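Local coordinates for cupin type-2 domain-containing protein (Streptococcus pyogenes, PDB 1YHF), which is of unknown function but has the cupin type-2 beta-barrel domain, a fold found in many small-molecule-binding proteins and enzymes, at residues Val22-Asp27 / Ser46-Gln51; Leu40-Phe45 / Leu107-Lys112; Ile73-Glu78 / Val89-Ile94. One frame throughout, in Å; residues are numbered along the deposited sequence.

In the fold
The three contacts sample different parts of one cupin barrel. Interactions 1 and 2 share strand 40-47: residues 40-45 pair with strand 104-111, and residues 46-51 carry the chain on past the loop 22-27. Their centres lie about 18 Å apart, yet they touch where V22 CG2 comes to 3.6 Å from V44 CG1. Interaction 3 joins the two sheets near the turns 75-78 and 91-94, its centre about 15 Å from that of interaction 2. L108 CD1 and M90 CE, 4.2 Å apart, link those two through the barrel interior. Interactions 1 and 3 do not touch; their nearest atoms are about 9 Å apart.

Interaction 1. Residues Val22-Asp27 / Ser46-Gln51; sequences VMIEQD and SLDKGQ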
# COMPACT_ATOMS: atom_id res chain seq x y z
N VAL A 22 -8.90 -1.40 7.46
CA VAL A 22 -9.10 -0.35 6.46
C VAL A 22 -10.21 -0.77 5.50
O VAL A 22 -9.98 -1.47 4.51
CB VAL A 22 -7.78 0.03 5.69
CG1 VAL A 22 -7.99 1.28 4.88
CG2 VAL A 22 -6.66 0.32 6.67
N MSE A 23 -11.44 -0.35 5.83
CA MSE A 23 -12.62 -0.73 5.07
C MSE A 23 -12.64 -0.05 3.69
O MSE A 23 -12.04 1.01 3.50
CB MSE A 23 -13.88 -0.41 5.88
CG MSE A 23 -13.88 -1.11 7.27
SE MSE A 23 -14.10 -3.05 7.08
CE MSE A 23 -16.03 -3.02 6.89
N ILE A 24 -13.29 -0.68 2.72
CA ILE A 24 -13.47 -0.08 1.40
C ILE A 24 -14.64 0.90 1.50
O ILE A 24 -15.72 0.51 1.95
CB ILE A 24 -13.74 -1.15 0.32
CG1 ILE A 24 -12.49 -2.00 0.08
CG2 ILE A 24 -14.21 -0.48 -0.97
CD1 ILE A 24 -12.74 -3.36 -0.56
N GLU A 25 -14.44 2.16 1.12
CA GLU A 25 -15.56 3.11 1.19
C GLU A 25 -15.90 3.68 -0.18
O GLU A 25 -14.99 4.01 -0.95
CB GLU A 25 -15.28 4.27 2.17
CG GLU A 25 -14.84 3.86 3.60
CD GLU A 25 -15.95 3.23 4.43
OE1 GLU A 25 -17.14 3.39 4.08
OE2 GLU A 25 -15.62 2.54 5.43
N GLN A 26 -17.20 3.82 -0.44
CA GLN A 26 -17.71 4.26 -1.74
C GLN A 26 -16.99 5.51 -2.22
O GLN A 26 -16.93 6.52 -1.49
CB GLN A 26 -19.24 4.52 -1.69
CG GLN A 26 -20.11 3.27 -1.44
CD GLN A 26 -21.61 3.50 -1.73
OE1 GLN A 26 -21.99 4.18 -2.71
NE2 GLN A 26 -22.47 2.91 -0.88
N ASP A 27 -16.42 5.41 -3.42
CA ASP A 27 -15.73 6.52 -4.12
C ASP A 27 -14.57 7.20 -3.36
O ASP A 27 -14.26 8.38 -3.60
CB ASP A 27 -16.76 7.56 -4.58
CG ASP A 27 -17.78 6.98 -5.52
OD1 ASP A 27 -17.41 6.07 -6.29
OD2 ASP A 27 -18.94 7.42 -5.47
N SER A 46 -7.11 1.23 1.38
CA SER A 46 -8.20 0.68 0.59
C SER A 46 -8.54 1.70 -0.49
O SER A 46 -8.57 2.88 -0.22
CB SER A 46 -9.43 0.41 1.46
OG SER A 46 -10.09 1.62 1.78
N LEU A 47 -8.80 1.24 -1.71
CA LEU A 47 -9.31 2.11 -2.76
C LEU A 47 -10.58 1.50 -3.29
O LEU A 47 -10.60 0.30 -3.57
CB LEU A 47 -8.32 2.22 -3.91
CG LEU A 47 -7.04 3.07 -3.78
CD1 LEU A 47 -6.02 2.52 -2.76
CD2 LEU A 47 -6.38 3.21 -5.15
N ASP A 48 -11.64 2.29 -3.43
CA ASP A 48 -12.83 1.80 -4.14
C ASP A 48 -12.51 1.65 -5.61
O ASP A 48 -11.56 2.26 -6.13
CB ASP A 48 -14.02 2.76 -3.97
CG ASP A 48 -15.38 2.11 -4.31
OD1 ASP A 48 -15.45 0.85 -4.35
OD2 ASP A 48 -16.36 2.85 -4.55
N LYS A 49 -13.32 0.84 -6.28
CA LYS A 49 -13.24 0.63 -7.72
C LYS A 49 -13.16 1.97 -8.46
O LYS A 49 -13.94 2.89 -8.17
CB LYS A 49 -14.44 -0.19 -8.19
CG LYS A 49 -14.56 -0.34 -9.70
CD LYS A 49 -15.44 -1.53 -10.10
CE LYS A 49 -16.91 -1.23 -9.84
NZ LYS A 49 -17.75 -2.46 -9.97
N GLY A 50 -12.20 2.08 -9.39
CA GLY A 50 -12.04 3.31 -10.16
C GLY A 50 -11.15 4.38 -9.56
O GLY A 50 -10.83 5.38 -10.22
N GLN A 51 -10.71 4.19 -8.32
CA GLN A 51 -9.82 5.16 -7.70
C GLN A 51 -8.39 4.94 -8.21
O GLN A 51 -8.08 3.88 -8.74
CB GLN A 51 -9.91 5.10 -6.16
CG GLN A 51 -11.32 5.38 -5.61
CD GLN A 51 -11.98 6.58 -6.26
OE1 GLN A 51 -13.09 6.49 -6.82
NE2 GLN A 51 -11.30 7.72 -6.21
O HOH W 1 -11.90 2.63 0.06
O HOH W 2 -15.34 4.54 -6.76
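The hydroxyl of S46, set by a chi1 of 75° between its backbone N and carbonyl carbon, faces the chain at M23, while D48 has CG anti to its backbone N (chi1 -162°), which carries the carboxylate up to the amide of D27. Each torsion delivers one direct hydrogen bond. S46 OG donates to M23 O at 2.7 Å, approaching from above the carbonyl plane. The second bond is nearly straight: D27 N gives its hydrogen to D48 OD2 at 2.8 Å with an angle of 172° at the hydrogen, meeting the carboxylate on its anti side. Water 1 extends the S46 site, donating to OG and accepting from the amide N of E25, so the serine hydroxyl is gripped twice and joins two successive peptides of the loop.

Aliphatic groups lie against the same residues. V22 CG1 sits beside S46, 3.6 Å from its N, and between the two bonds I24 crosses D48 at about a right angle, its CG2 3.8 Å from OD1. The carboxylates of D27 and D48 also come close, OD1 to OD2 at 3.8 Å, and would be expected to repel. Water 2 lies within hydrogen-bonding distance of D27 OD1 and K49 O, with more acceptors around it than it has protons. D48 also opens the type II turn 48-51, closed by the bond from Q51 N to D48 O.

The loop 22-27 thus runs from helix 18-21 into strand 29-37 across the end of strand 40-47. V22 and S46 both pack on L30 of strand 29-37, and I24 reaches Q105 of strand 104-111.

Interaction 2. Residues Leu40-Phe45 / Leu107-Lys112; sequences LGITVF and LLVVVK
The F45 ring has T43 CG2 over one face, 3.6 Å above its plane and offset toward the rim, while L108 CD2 approaches CE2 obliquely at 3.6 Å. F45, with CG anti to its carbonyl carbon (chi1 -82°), leans its ring toward strand 107-111, and this brings CE2 to L108. The backbones beneath are antiparallel, with strand axes 4.7 Å apart and directions 176° from one another. G41 with V110 and T43 with L108 form the hydrogen-bonded pairs. In the first, V110 N reaches G41 O at 2.8 Å with an N-H...O angle of 177°; in the second, L108 N meets T43 O at 2.9 Å.

Between them sits the non-hydrogen-bonded pair I42 and V109, side by side and pointing the same way on the face that also carries L40, V44, L107 and V111. There L107 CD1 lies 3.8 Å from I42 CG2 and 4.1 Å from V44 CG2. T43 OG1, on the other face, is bridged by water 3 to L108 O, which already accepts from T43 N.

Chemically, the contact combines backbone hydrogen bonds between the peptides, which fix the register, with two unlike faces. That of L40, I42, V44, L107, V109 and V111 is aliphatic and relies on shape and dispersion, whereas that of T43, L108 and V110 is mixed and holds the T43 hydroxyl with its water.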
# COMPACT_ATOMS: atom_id res chain seq x y z
N LEU A 40 11.53 4.77 5.97
CA LEU A 40 10.52 3.73 5.94
C LEU A 40 9.08 4.26 5.98
O LEU A 40 8.73 5.06 6.83
CB LEU A 40 10.75 2.71 7.06
CG LEU A 40 9.72 1.58 7.23
CD1 LEU A 40 9.69 0.59 6.02
CD2 LEU A 40 10.01 0.83 8.51
N GLY A 41 8.26 3.81 5.03
CA GLY A 41 6.80 3.99 5.10
C GLY A 41 6.10 2.64 5.16
O GLY A 41 6.40 1.74 4.38
N ILE A 42 5.16 2.48 6.09
CA ILE A 42 4.27 1.31 6.05
C ILE A 42 2.83 1.79 6.18
O ILE A 42 2.48 2.47 7.15
CB ILE A 42 4.58 0.25 7.15
CG1 ILE A 42 6.03 -0.28 7.02
CG2 ILE A 42 3.58 -0.89 7.07
CD1 ILE A 42 6.45 -1.28 8.11
N THR A 43 2.00 1.41 5.22
CA THR A 43 0.64 1.91 5.15
C THR A 43 -0.30 0.80 4.69
O THR A 43 0.03 0.06 3.77
CB THR A 43 0.52 3.12 4.17
OG1 THR A 43 1.57 4.07 4.40
CG2 THR A 43 -0.82 3.81 4.39
N VAL A 44 -1.46 0.70 5.33
CA VAL A 44 -2.55 -0.13 4.79
C VAL A 44 -3.52 0.80 4.06
O VAL A 44 -3.90 1.83 4.57
CB VAL A 44 -3.28 -0.89 5.91
CG1 VAL A 44 -4.27 -1.93 5.27
CG2 VAL A 44 -2.27 -1.61 6.78
N PHE A 45 -3.90 0.43 2.84
CA PHE A 45 -4.77 1.25 2.00
C PHE A 45 -6.04 0.50 1.64
O PHE A 45 -6.04 -0.73 1.57
CB PHE A 45 -4.09 1.55 0.67
CG PHE A 45 -3.11 2.69 0.70
CD1 PHE A 45 -3.56 4.01 0.59
CD2 PHE A 45 -1.74 2.45 0.79
CE1 PHE A 45 -2.66 5.08 0.58
CE2 PHE A 45 -0.83 3.51 0.80
CZ PHE A 45 -1.29 4.83 0.68
N LEU A 107 -1.24 -3.84 1.50
CA LEU A 107 -0.20 -3.43 2.43
C LEU A 107 0.92 -2.89 1.55
O LEU A 107 1.35 -3.54 0.60
CB LEU A 107 0.28 -4.61 3.28
CG LEU A 107 1.50 -4.31 4.17
CD1 LEU A 107 1.20 -3.28 5.29
CD2 LEU A 107 2.02 -5.61 4.76
N LEU A 108 1.38 -1.68 1.88
CA LEU A 108 2.44 -1.01 1.15
C LEU A 108 3.62 -0.77 2.08
O LEU A 108 3.51 -0.08 3.09
CB LEU A 108 1.90 0.31 0.55
CG LEU A 108 2.95 1.20 -0.12
CD1 LEU A 108 3.43 0.55 -1.42
CD2 LEU A 108 2.43 2.63 -0.38
N VAL A 109 4.77 -1.37 1.76
CA VAL A 109 5.96 -1.23 2.56
C VAL A 109 7.01 -0.55 1.67
O VAL A 109 7.44 -1.10 0.65
CB VAL A 109 6.45 -2.60 3.10
CG1 VAL A 109 7.74 -2.42 3.88
CG2 VAL A 109 5.37 -3.25 4.00
N VAL A 110 7.39 0.67 2.04
CA VAL A 110 8.35 1.42 1.24
C VAL A 110 9.68 1.57 1.98
O VAL A 110 9.78 2.33 2.98
CB VAL A 110 7.81 2.82 0.81
CG1 VAL A 110 8.83 3.55 -0.12
CG2 VAL A 110 6.43 2.71 0.15
N VAL A 111 10.70 0.89 1.44
CA VAL A 111 11.98 0.82 2.10
C VAL A 111 12.95 1.79 1.41
O VAL A 111 13.34 1.58 0.26
CB VAL A 111 12.51 -0.63 2.19
CG1 VAL A 111 13.82 -0.65 2.98
CG2 VAL A 111 11.43 -1.56 2.89
N LYS A 112 13.29 2.84 2.13
CA LYS A 112 14.10 3.95 1.57
C LYS A 112 15.54 3.89 2.08
O LYS A 112 15.81 3.20 3.06
CB LYS A 112 13.45 5.30 1.92
CG LYS A 112 12.19 5.55 1.11
CD LYS A 112 11.40 6.77 1.61
CE LYS A 112 10.37 6.34 2.64
NZ LYS A 112 9.69 7.50 3.30
O HOH W 3 3.82 3.12 3.03

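Interaction 3. Residues Ile73-Glu78 / Val89-Ile94; sequences ITIDQE and VMPAGI
In the cupin barrel, the side chains in and beside the type II' hairpin turn 75-78 of one sheet meet those of the type II turn 91-94, which lies in the connection from strand 87-90 of the other sheet back to strand 96-100. No hydrogen bond crosses between the segments; the contact is apolar. I75 CG1 stands anti to the carbonyl carbon (chi1 -60°), sending CD1 to M90, 3.9 Å from CG, while CG2, anti to the backbone N, meets both P91 CD and I94 CG2 at 3.9 Å. I75 thus meets three side chains with its two branches, crossing I94 at about a right angle. Deeper in, M90, a selenomethionine with chi2 extended (-179°), brings SE to 3.7 Å from I73 CG2. At the outer end, I94 CG2 lies 3.7 Å from D76 CB. The turn 75-78 is held by reciprocal bonds between I75 and E78, whereas the I94 N to P91 O bond is weak.

I73 and M90 both pack on V64 of strand 61-68, and I73 also meets L98 of strand 96-100. The contact thus joins the end of strand 70-75 to that of strand 87-90, at the margin of the other sheet.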
# COMPACT_ATOMS: atom_id res chain seq x y z
N ILE A 73 -1.21 -2.19 -11.74
CA ILE A 73 0.00 -1.52 -11.38
C ILE A 73 0.80 -1.23 -12.64
O ILE A 73 0.99 -2.09 -13.48
CB ILE A 73 0.77 -2.34 -10.30
CG1 ILE A 73 -0.16 -2.48 -9.07
CG2 ILE A 73 2.15 -1.73 -10.01
CD1 ILE A 73 0.48 -2.96 -7.83
N THR A 74 1.22 0.01 -12.76
CA THR A 74 2.09 0.44 -13.85
C THR A 74 3.45 0.71 -13.27
O THR A 74 3.56 1.39 -12.24
CB THR A 74 1.57 1.75 -14.49
OG1 THR A 74 0.21 1.56 -14.87
CG2 THR A 74 2.39 2.12 -15.71
N ILE A 75 4.47 0.16 -13.91
CA ILE A 75 5.85 0.42 -13.53
C ILE A 75 6.55 0.84 -14.81
O ILE A 75 6.68 0.04 -15.73
CB ILE A 75 6.54 -0.82 -12.89
CG1 ILE A 75 5.80 -1.27 -11.63
CG2 ILE A 75 8.01 -0.52 -12.60
CD1 ILE A 75 6.42 -2.52 -10.97
N ASP A 76 6.96 2.11 -14.87
CA ASP A 76 7.45 2.75 -16.10
C ASP A 76 6.41 2.61 -17.21
O ASP A 76 5.37 3.26 -17.16
CB ASP A 76 8.80 2.17 -16.53
CG ASP A 76 9.53 3.04 -17.55
OD1 ASP A 76 9.15 4.22 -17.77
OD2 ASP A 76 10.50 2.52 -18.15
N GLN A 77 6.67 1.75 -18.18
CA GLN A 77 5.73 1.54 -19.29
C GLN A 77 4.68 0.48 -19.00
O GLN A 77 3.53 0.61 -19.45
CB GLN A 77 6.49 1.20 -20.58
CG GLN A 77 7.15 -0.19 -20.61
CD GLN A 77 6.30 -1.25 -21.33
OE1 GLN A 77 6.83 -2.15 -21.98
NE2 GLN A 77 4.97 -1.12 -21.22
N GLU A 78 5.06 -0.56 -18.25
CA GLU A 78 4.37 -1.84 -18.23
C GLU A 78 3.26 -1.92 -17.17
O GLU A 78 3.40 -1.37 -16.08
CB GLU A 78 5.40 -2.94 -18.00
CG GLU A 78 4.92 -4.33 -18.35
CD GLU A 78 6.07 -5.32 -18.45
OE1 GLU A 78 5.82 -6.53 -18.24
OE2 GLU A 78 7.21 -4.88 -18.74
N VAL A 89 7.16 -5.81 -6.18
CA VAL A 89 8.06 -4.79 -5.70
C VAL A 89 8.29 -3.81 -6.83
O VAL A 89 8.81 -4.17 -7.89
CB VAL A 89 9.43 -5.38 -5.23
CG1 VAL A 89 10.34 -4.29 -4.71
CG2 VAL A 89 9.20 -6.47 -4.16
N MSE A 90 7.86 -2.57 -6.60
CA MSE A 90 8.02 -1.50 -7.58
C MSE A 90 9.34 -0.82 -7.27
O MSE A 90 9.50 -0.23 -6.19
CB MSE A 90 6.85 -0.52 -7.49
CG MSE A 90 5.49 -1.20 -7.39
SE MSE A 90 3.99 0.06 -7.32
CE MSE A 90 4.34 0.88 -5.54
N PRO A 91 10.32 -0.93 -8.19
CA PRO A 91 11.70 -0.47 -7.93
C PRO A 91 11.88 1.03 -7.70
O PRO A 91 11.19 1.86 -8.31
CB PRO A 91 12.46 -0.93 -9.18
CG PRO A 91 11.40 -1.01 -10.26
CD PRO A 91 10.17 -1.51 -9.54
N ALA A 92 12.81 1.37 -6.80
CA ALA A 92 13.15 2.75 -6.47
C ALA A 92 13.48 3.56 -7.72
O ALA A 92 14.12 3.05 -8.64
CB ALA A 92 14.35 2.80 -5.49
N GLY A 93 13.00 4.80 -7.75
CA GLY A 93 13.38 5.74 -8.82
C GLY A 93 12.69 5.56 -10.16
O GLY A 93 12.95 6.33 -11.09
N ILE A 94 11.83 4.55 -10.26
CA ILE A 94 11.09 4.26 -11.49
C ILE A 94 9.63 4.66 -11.27
O ILE A 94 9.03 4.27 -10.25
CB ILE A 94 11.18 2.74 -11.90
CG1 ILE A 94 12.65 2.28 -12.01
CG2 ILE A 94 10.42 2.46 -13.21
CD1 ILE A 94 13.38 2.85 -13.20